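PDB 5GZT: chitinase from Paenibacillus sp. FPU-7, which probably hydrolyses internal beta-1,4 linkages between N-acetylglucosamine units of chitin and chitodextrins, carrying two glycosyl hydrolase family 18 barrels in one chain. Local coordinates for residues P343-L348 / N397-D402; T654-G659 / F674-T679; P753-I758 / V1010-L1015. All coordinates share one frame; numbering follows the deposited sequence.

Contact 1. Residues P343-L348 / N397-D402; sequences PDESNL and NKYNLD
In the helical layer of the first family 18 TIM barrel, L348 of helix 344-352 lies against Y399, the residue that follows helix 382-398. One methyl of the leucine, CD2, sits over the middle of the Y399 ring, 3.9 Å from its centroid and only 3° off the normal, a CH-pi contact; CG of L348 comes to 3.8 Å from CG of the ring. With CG anti to the backbone N (chi1 172°), the K398 chain swings back over the opposite face, its CG 3.8 Å above the plane over the ring centre, sandwiching the tyrosine between leucine and lysine. At the edge of the ring E345 reaches across: its OE2 stands 3.2 Å from OH of Y399, with the carboxylate and ring planes 75° apart. The same oxygen makes a long salt bridge to NZ of K398, at 3.6 Å. Deeper in, CD1 of L348 is 4.5 Å from CD2 of L401, and a water donates to O of Y399 and, weakly, to O of L348. N400, with positive phi, is the C-prime residue of the Schellman motif that ends helix 382-398 and turns the chain inward. From there L401 packs on V363 and V365 of barrel strand 362-368, D402 forms salt bridges with K355 and K449, and F395 touches L348, Y399 and L401.

Contact 2. Residues T654-G659 / F674-T679; sequences TSVYAG and FILPLT
Y657 carries its ring anti to the backbone N (chi1 177°) and I675 has CG1 anti to the carbonyl carbon (chi1 -62°), which lays the two side chains next to each other, pointing the same way, with CD1 of I675 4.2 Å from CD2 of Y657. Between them the backbone forms a classic beta bulge, Y657 and A658 both facing I675, where residues 654-659 run antiparallel to strand 668-678 of the immunoglobulin-like domain. The bulge shifts the register by one residue: T654 pairs with L678, whereas A658 pairs with I675. Before it, S655 N donates to P677 O at 2.8 Å. P677 has no N-H to return that bond; instead its CD lies 3.4 Å from S655 O, and its ring also packs against CB of Y657. A water bridges T654 O and T679 OG1. At the other end F674 turns the edge of its ring to A658 O, 3.8 Å from CD1, and packs on V717, V719 and V756. With an alanine here, the backbone of A658 and G659 would probably lose that aromatic support and a gap would open toward V756. I675 O takes two donors at the bulge, Y657 N at 2.9 Å, tilted from the carbonyl plane, and A658 N at 3.2 Å, in that plane on a lone pair.

Contact 3. Residues P753-I758 / V1010-L1015; sequences PASVTI and VPASKL
S755, T757 and A1012 carry this joint, in which one side of strand 754-759 of the immunoglobulin-like domain meets a short loop of the second family 18 barrel. S755 holds OG anti to its own backbone N (chi1 -179°), extending the hydroxyl to the amide of A1012: A1012 N donates to S755 OG at 2.9 Å with an angle of 155° at the hydrogen. The hydroxyl is gripped a second time by OD1 of D733 on the neighbouring strand, which helps fix its rotation. It also lies 3.3 Å from CA of P1011, so the serine sits snugly against the bend where the loop enters its 3-10 turn. The methyl of A1012 faces both hydroxyls, its CB 3.7 Å from S755 OG and 3.9 Å from T757 OG1. Two residues further along the strand, T757 sets both branches against S1013, whose CB is 3.6 Å from T757 CG2. Its OG1 is hydrogen-bonded to G1107 O of the barrel domain and accepts from a water at 2.8 Å; that water is also bonded to OG of S1013. The turn is internally braced by backbone bonds from K1014 N to P1011 O and from L1015 N to A1012 O. The alternation of the strand explains the division of labour: S755 and T757 face the barrel, while A754, V756 and I758 point the other way, onto L676, F674 and L669 of strand 668-678. Here, then, is the sheet of a beta-sandwich docked on an alpha-to-beta loop of a TIM barrel, just before barrel strand 1015-1020, at the end remote from the C-terminal strand ends where such barrels keep their active sites.

Overall arrangement
Contacts 2 and 3 are neighbours, their centres 12 Å apart, and both involve the immunoglobulin-like domain. They touch directly: G659 O of contact 2 is 2.8 Å from T757 N of contact 3, a probable hydrogen bond. Strand 754-759 thus joins the sandwich interior to the second barrel. Contact 1 stands apart in the first barrel, its centre 41 Å from that of contact 2 and 48 Å from that of contact 3. Its segment 397-402 leads into strand 403-407, and D402 is the first aspartate of a DxxDxDxE motif that, as in family 18 enzymes, probably ends in the catalytic acid. None of the three includes the sodium ligands E44, T50, F52 and S72.

Contact 1. Residues P343-L348 / N397-D402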
# COMPACT_ATOMS: atom_id res chain seq x y z
N PRO B 343 -8.91 -8.47 -21.16
CA PRO B 343 -10.16 -8.16 -20.52
C PRO B 343 -10.17 -7.05 -19.45
O PRO B 343 -10.55 -7.28 -18.31
CB PRO B 343 -10.52 -9.48 -19.88
CG PRO B 343 -9.20 -9.99 -19.46
CD PRO B 343 -8.32 -9.70 -20.59
N ASP B 344 -9.87 -5.83 -19.89
CA ASP B 344 -9.67 -4.72 -19.00
C ASP B 344 -10.91 -4.35 -18.20
O ASP B 344 -10.84 -4.10 -16.95
CB ASP B 344 -9.06 -3.54 -19.73
CG ASP B 344 -7.60 -3.74 -20.05
OD1 ASP B 344 -6.72 -3.66 -19.11
OD2 ASP B 344 -7.34 -4.03 -21.26
N GLU B 345 -12.06 -4.41 -18.88
CA GLU B 345 -13.29 -3.97 -18.25
C GLU B 345 -13.73 -5.00 -17.26
O GLU B 345 -14.13 -4.66 -16.14
CB GLU B 345 -14.39 -3.67 -19.29
CG GLU B 345 -13.97 -2.55 -20.25
CD GLU B 345 -15.13 -1.77 -20.91
OE1 GLU B 345 -16.23 -2.35 -21.11
OE2 GLU B 345 -14.90 -0.57 -21.25
N SER B 346 -13.66 -6.26 -17.63
CA SER B 346 -13.88 -7.32 -16.64
C SER B 346 -12.90 -7.18 -15.40
O SER B 346 -13.29 -7.32 -14.23
CB SER B 346 -13.61 -8.66 -17.32
OG SER B 346 -13.96 -9.70 -16.44
N ASN B 347 -11.63 -6.93 -15.71
CA ASN B 347 -10.59 -6.86 -14.65
C ASN B 347 -10.95 -5.79 -13.64
O ASN B 347 -11.15 -6.08 -12.40
CB ASN B 347 -9.27 -6.55 -15.30
CG ASN B 347 -8.56 -7.78 -15.81
OD1 ASN B 347 -8.94 -8.88 -15.57
ND2 ASN B 347 -7.48 -7.58 -16.49
N LEU B 348 -11.11 -4.57 -14.20
CA LEU B 348 -11.44 -3.38 -13.42
C LEU B 348 -12.69 -3.59 -12.59
O LEU B 348 -12.70 -3.17 -11.44
CB LEU B 348 -11.57 -2.18 -14.30
CG LEU B 348 -10.52 -1.10 -14.54
CD1 LEU B 348 -9.41 -1.02 -13.51
CD2 LEU B 348 -9.98 -1.06 -15.96
N ASN B 397 -13.15 8.22 -13.67
CA ASN B 397 -14.62 8.25 -13.49
C ASN B 397 -15.33 7.10 -14.11
O ASN B 397 -16.27 6.54 -13.47
CB ASN B 397 -15.21 9.55 -14.03
CG ASN B 397 -14.72 10.72 -13.25
OD1 ASN B 397 -14.26 11.74 -13.80
ND2 ASN B 397 -14.75 10.56 -11.95
N LYS B 398 -14.92 6.71 -15.33
CA LYS B 398 -15.58 5.57 -16.01
C LYS B 398 -15.54 4.33 -15.16
O LYS B 398 -16.56 3.67 -14.97
CB LYS B 398 -14.95 5.29 -17.36
CG LYS B 398 -15.41 4.00 -18.09
CD LYS B 398 -15.04 4.09 -19.57
CE LYS B 398 -15.29 2.82 -20.37
NZ LYS B 398 -16.72 2.45 -20.46
N TYR B 399 -14.38 4.02 -14.55
CA TYR B 399 -14.28 2.79 -13.72
C TYR B 399 -14.45 2.98 -12.22
O TYR B 399 -14.30 2.01 -11.46
CB TYR B 399 -12.98 2.07 -14.06
CG TYR B 399 -12.89 1.76 -15.55
CD1 TYR B 399 -13.66 0.76 -16.11
CD2 TYR B 399 -12.04 2.46 -16.37
CE1 TYR B 399 -13.57 0.45 -17.45
CE2 TYR B 399 -11.95 2.19 -17.71
CZ TYR B 399 -12.70 1.16 -18.24
OH TYR B 399 -12.63 0.89 -19.57
N ASN B 400 -14.87 4.17 -11.80
CA ASN B 400 -15.16 4.48 -10.39
C ASN B 400 -13.91 4.35 -9.49
O ASN B 400 -13.96 3.82 -8.39
CB ASN B 400 -16.28 3.60 -9.83
CG ASN B 400 -17.60 3.78 -10.60
OD1 ASN B 400 -18.06 4.91 -10.87
ND2 ASN B 400 -18.21 2.66 -10.95
N LEU B 401 -12.81 4.87 -9.98
CA LEU B 401 -11.53 4.77 -9.28
C LEU B 401 -11.34 5.94 -8.33
O LEU B 401 -12.03 6.99 -8.42
CB LEU B 401 -10.39 4.73 -10.30
CG LEU B 401 -10.54 3.64 -11.37
CD1 LEU B 401 -9.41 3.72 -12.35
CD2 LEU B 401 -10.70 2.24 -10.76
N ASP B 402 -10.33 5.79 -7.47
CA ASP B 402 -10.08 6.69 -6.42
C ASP B 402 -8.95 7.61 -6.69
O ASP B 402 -8.57 8.40 -5.83
CB ASP B 402 -9.86 5.91 -5.17
CG ASP B 402 -11.04 5.05 -4.80
OD1 ASP B 402 -12.10 5.64 -4.49
OD2 ASP B 402 -10.94 3.79 -4.77
O HOH W 1 -14.31 -0.78 -11.93

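Contact 2. Residues T654-G659 / F674-T679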
# COMPACT_ATOMS: atom_id res chain seq x y z
N THR B 654 5.31 -21.27 13.28
CA THR B 654 5.47 -22.48 12.50
C THR B 654 4.23 -23.16 11.96
O THR B 654 3.13 -22.87 12.43
CB THR B 654 6.22 -23.51 13.35
OG1 THR B 654 5.42 -23.90 14.48
CG2 THR B 654 7.53 -22.98 13.80
N SER B 655 4.43 -24.01 10.93
CA SER B 655 3.44 -24.91 10.41
C SER B 655 4.11 -26.28 10.34
O SER B 655 5.26 -26.43 10.70
CB SER B 655 2.78 -24.44 9.09
OG SER B 655 3.75 -24.49 8.05
N VAL B 656 3.39 -27.32 9.95
CA VAL B 656 4.01 -28.60 9.83
C VAL B 656 3.89 -29.10 8.37
O VAL B 656 2.86 -28.99 7.73
CB VAL B 656 3.26 -29.59 10.75
CG1 VAL B 656 3.83 -31.01 10.55
CG2 VAL B 656 3.41 -29.17 12.19
N TYR B 657 4.94 -29.72 7.86
CA TYR B 657 4.89 -30.28 6.54
C TYR B 657 5.02 -31.81 6.66
O TYR B 657 4.36 -32.55 5.94
CB TYR B 657 6.11 -29.76 5.76
CG TYR B 657 6.21 -30.33 4.38
CD1 TYR B 657 5.48 -29.81 3.33
CD2 TYR B 657 7.07 -31.33 4.14
CE1 TYR B 657 5.56 -30.35 2.04
CE2 TYR B 657 7.15 -31.92 2.92
CZ TYR B 657 6.42 -31.41 1.87
OH TYR B 657 6.68 -32.06 0.68
N ALA B 658 5.87 -32.27 7.55
CA ALA B 658 6.04 -33.69 7.88
C ALA B 658 6.00 -33.85 9.40
O ALA B 658 6.93 -33.47 10.09
CB ALA B 658 7.34 -34.26 7.34
N GLY B 659 4.90 -34.36 9.92
CA GLY B 659 4.71 -34.38 11.38
C GLY B 659 4.54 -35.74 12.02
O GLY B 659 4.24 -35.81 13.28
N PHE B 674 11.04 -34.87 10.93
CA PHE B 674 9.94 -33.90 11.08
C PHE B 674 10.39 -32.63 10.33
O PHE B 674 11.61 -32.25 10.39
CB PHE B 674 9.76 -33.52 12.54
CG PHE B 674 9.30 -34.66 13.41
CD1 PHE B 674 8.09 -35.28 13.17
CD2 PHE B 674 10.05 -35.07 14.47
CE1 PHE B 674 7.61 -36.29 14.02
CE2 PHE B 674 9.60 -36.07 15.30
CZ PHE B 674 8.37 -36.67 15.05
N ILE B 675 9.46 -32.03 9.61
CA ILE B 675 9.73 -30.82 8.89
C ILE B 675 8.70 -29.77 9.24
O ILE B 675 7.54 -30.02 9.05
CB ILE B 675 9.79 -31.05 7.37
CG1 ILE B 675 10.94 -32.01 7.03
CG2 ILE B 675 10.09 -29.71 6.64
CD1 ILE B 675 10.83 -32.49 5.55
N LEU B 676 9.17 -28.59 9.69
CA LEU B 676 8.30 -27.51 10.11
C LEU B 676 8.70 -26.18 9.41
O LEU B 676 9.67 -25.50 9.86
CB LEU B 676 8.37 -27.31 11.62
CG LEU B 676 7.97 -28.53 12.48
CD1 LEU B 676 9.19 -29.39 12.76
CD2 LEU B 676 7.36 -28.16 13.80
N PRO B 677 7.96 -25.83 8.38
CA PRO B 677 8.09 -24.51 7.73
C PRO B 677 7.74 -23.37 8.70
O PRO B 677 6.83 -23.53 9.59
CB PRO B 677 7.10 -24.57 6.56
CG PRO B 677 6.89 -26.07 6.32
CD PRO B 677 6.85 -26.61 7.74
N LEU B 678 8.45 -22.26 8.55
CA LEU B 678 8.08 -21.09 9.27
C LEU B 678 7.02 -20.36 8.50
O LEU B 678 7.03 -20.28 7.27
CB LEU B 678 9.28 -20.22 9.57
CG LEU B 678 10.15 -20.61 10.76
CD1 LEU B 678 10.81 -22.00 10.77
CD2 LEU B 678 11.26 -19.56 10.91
N THR B 679 6.03 -19.85 9.25
CA THR B 679 4.99 -19.00 8.79
C THR B 679 5.28 -17.56 9.14
O THR B 679 4.70 -16.69 8.56
CB THR B 679 3.64 -19.27 9.46
OG1 THR B 679 3.78 -19.25 10.86
CG2 THR B 679 3.19 -20.63 9.13
O HOH W 2 1.73 -20.01 12.30

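Contact 3. Residues P753-I758 / V1010-L1015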
# COMPACT_ATOMS: atom_id res chain seq x y z
N PRO B 753 5.62 -23.76 21.18
CA PRO B 753 6.07 -25.13 20.98
C PRO B 753 5.18 -25.88 19.99
O PRO B 753 4.02 -26.16 20.24
CB PRO B 753 6.06 -25.73 22.36
CG PRO B 753 5.65 -24.68 23.28
CD PRO B 753 5.01 -23.59 22.53
N ALA B 754 5.74 -26.17 18.86
CA ALA B 754 4.98 -26.83 17.79
C ALA B 754 4.89 -28.30 18.07
O ALA B 754 5.89 -28.92 18.27
CB ALA B 754 5.73 -26.67 16.49
N SER B 755 3.70 -28.86 17.97
CA SER B 755 3.46 -30.28 18.14
C SER B 755 3.58 -31.12 16.83
O SER B 755 2.95 -30.83 15.82
CB SER B 755 2.00 -30.41 18.60
OG SER B 755 1.66 -31.78 18.84
N VAL B 756 4.41 -32.16 16.89
CA VAL B 756 4.46 -33.23 15.90
C VAL B 756 4.44 -34.58 16.74
O VAL B 756 4.33 -34.52 18.01
CB VAL B 756 5.69 -33.14 15.02
CG1 VAL B 756 5.54 -31.86 14.15
CG2 VAL B 756 6.91 -33.01 15.84
N THR B 757 4.45 -35.70 16.05
CA THR B 757 4.06 -36.98 16.60
C THR B 757 4.97 -38.14 16.23
O THR B 757 5.24 -38.36 15.05
CB THR B 757 2.67 -37.24 16.17
OG1 THR B 757 1.86 -36.12 16.54
CG2 THR B 757 2.13 -38.46 16.74
N ILE B 758 5.36 -38.89 17.27
CA ILE B 758 5.75 -40.28 17.13
C ILE B 758 4.55 -41.18 17.29
O ILE B 758 4.02 -41.24 18.40
CB ILE B 758 6.84 -40.63 18.09
CG1 ILE B 758 8.10 -39.86 17.73
CG2 ILE B 758 7.18 -42.12 18.04
CD1 ILE B 758 9.23 -39.96 18.77
N VAL B 1010 -3.31 -27.75 21.78
CA VAL B 1010 -3.69 -29.18 21.73
C VAL B 1010 -2.65 -29.91 20.89
O VAL B 1010 -2.35 -29.48 19.76
CB VAL B 1010 -5.05 -29.38 21.12
CG1 VAL B 1010 -5.42 -30.83 20.98
CG2 VAL B 1010 -6.16 -28.63 21.87
N PRO B 1011 -2.14 -31.02 21.39
CA PRO B 1011 -1.17 -31.81 20.59
C PRO B 1011 -1.84 -32.37 19.36
O PRO B 1011 -3.06 -32.71 19.40
CB PRO B 1011 -0.73 -32.93 21.53
CG PRO B 1011 -1.68 -32.90 22.71
CD PRO B 1011 -2.40 -31.59 22.72
N ALA B 1012 -1.08 -32.38 18.26
CA ALA B 1012 -1.52 -33.01 17.00
C ALA B 1012 -2.07 -34.42 17.20
O ALA B 1012 -3.07 -34.79 16.62
CB ALA B 1012 -0.36 -33.02 15.99
N SER B 1013 -1.45 -35.15 18.08
CA SER B 1013 -1.80 -36.53 18.29
C SER B 1013 -3.11 -36.72 19.15
O SER B 1013 -3.51 -37.82 19.42
CB SER B 1013 -0.62 -37.33 18.83
OG SER B 1013 -0.20 -36.87 20.11
N LYS B 1014 -3.74 -35.63 19.54
CA LYS B 1014 -5.06 -35.70 20.19
C LYS B 1014 -6.14 -35.12 19.32
O LYS B 1014 -7.23 -34.85 19.77
CB LYS B 1014 -4.94 -35.05 21.59
CG LYS B 1014 -4.24 -36.11 22.40
CD LYS B 1014 -4.32 -35.95 23.81
CE LYS B 1014 -3.70 -37.17 24.49
NZ LYS B 1014 -3.87 -36.80 25.91
N LEU B 1015 -5.82 -35.00 18.03
CA LEU B 1015 -6.77 -34.49 17.06
C LEU B 1015 -7.13 -35.53 16.01
O LEU B 1015 -6.30 -36.25 15.52
CB LEU B 1015 -6.23 -33.23 16.35
CG LEU B 1015 -6.03 -32.01 17.27
CD1 LEU B 1015 -5.30 -30.86 16.53
CD2 LEU B 1015 -7.35 -31.54 17.80
O HOH W 3 1.42 -35.06 19.04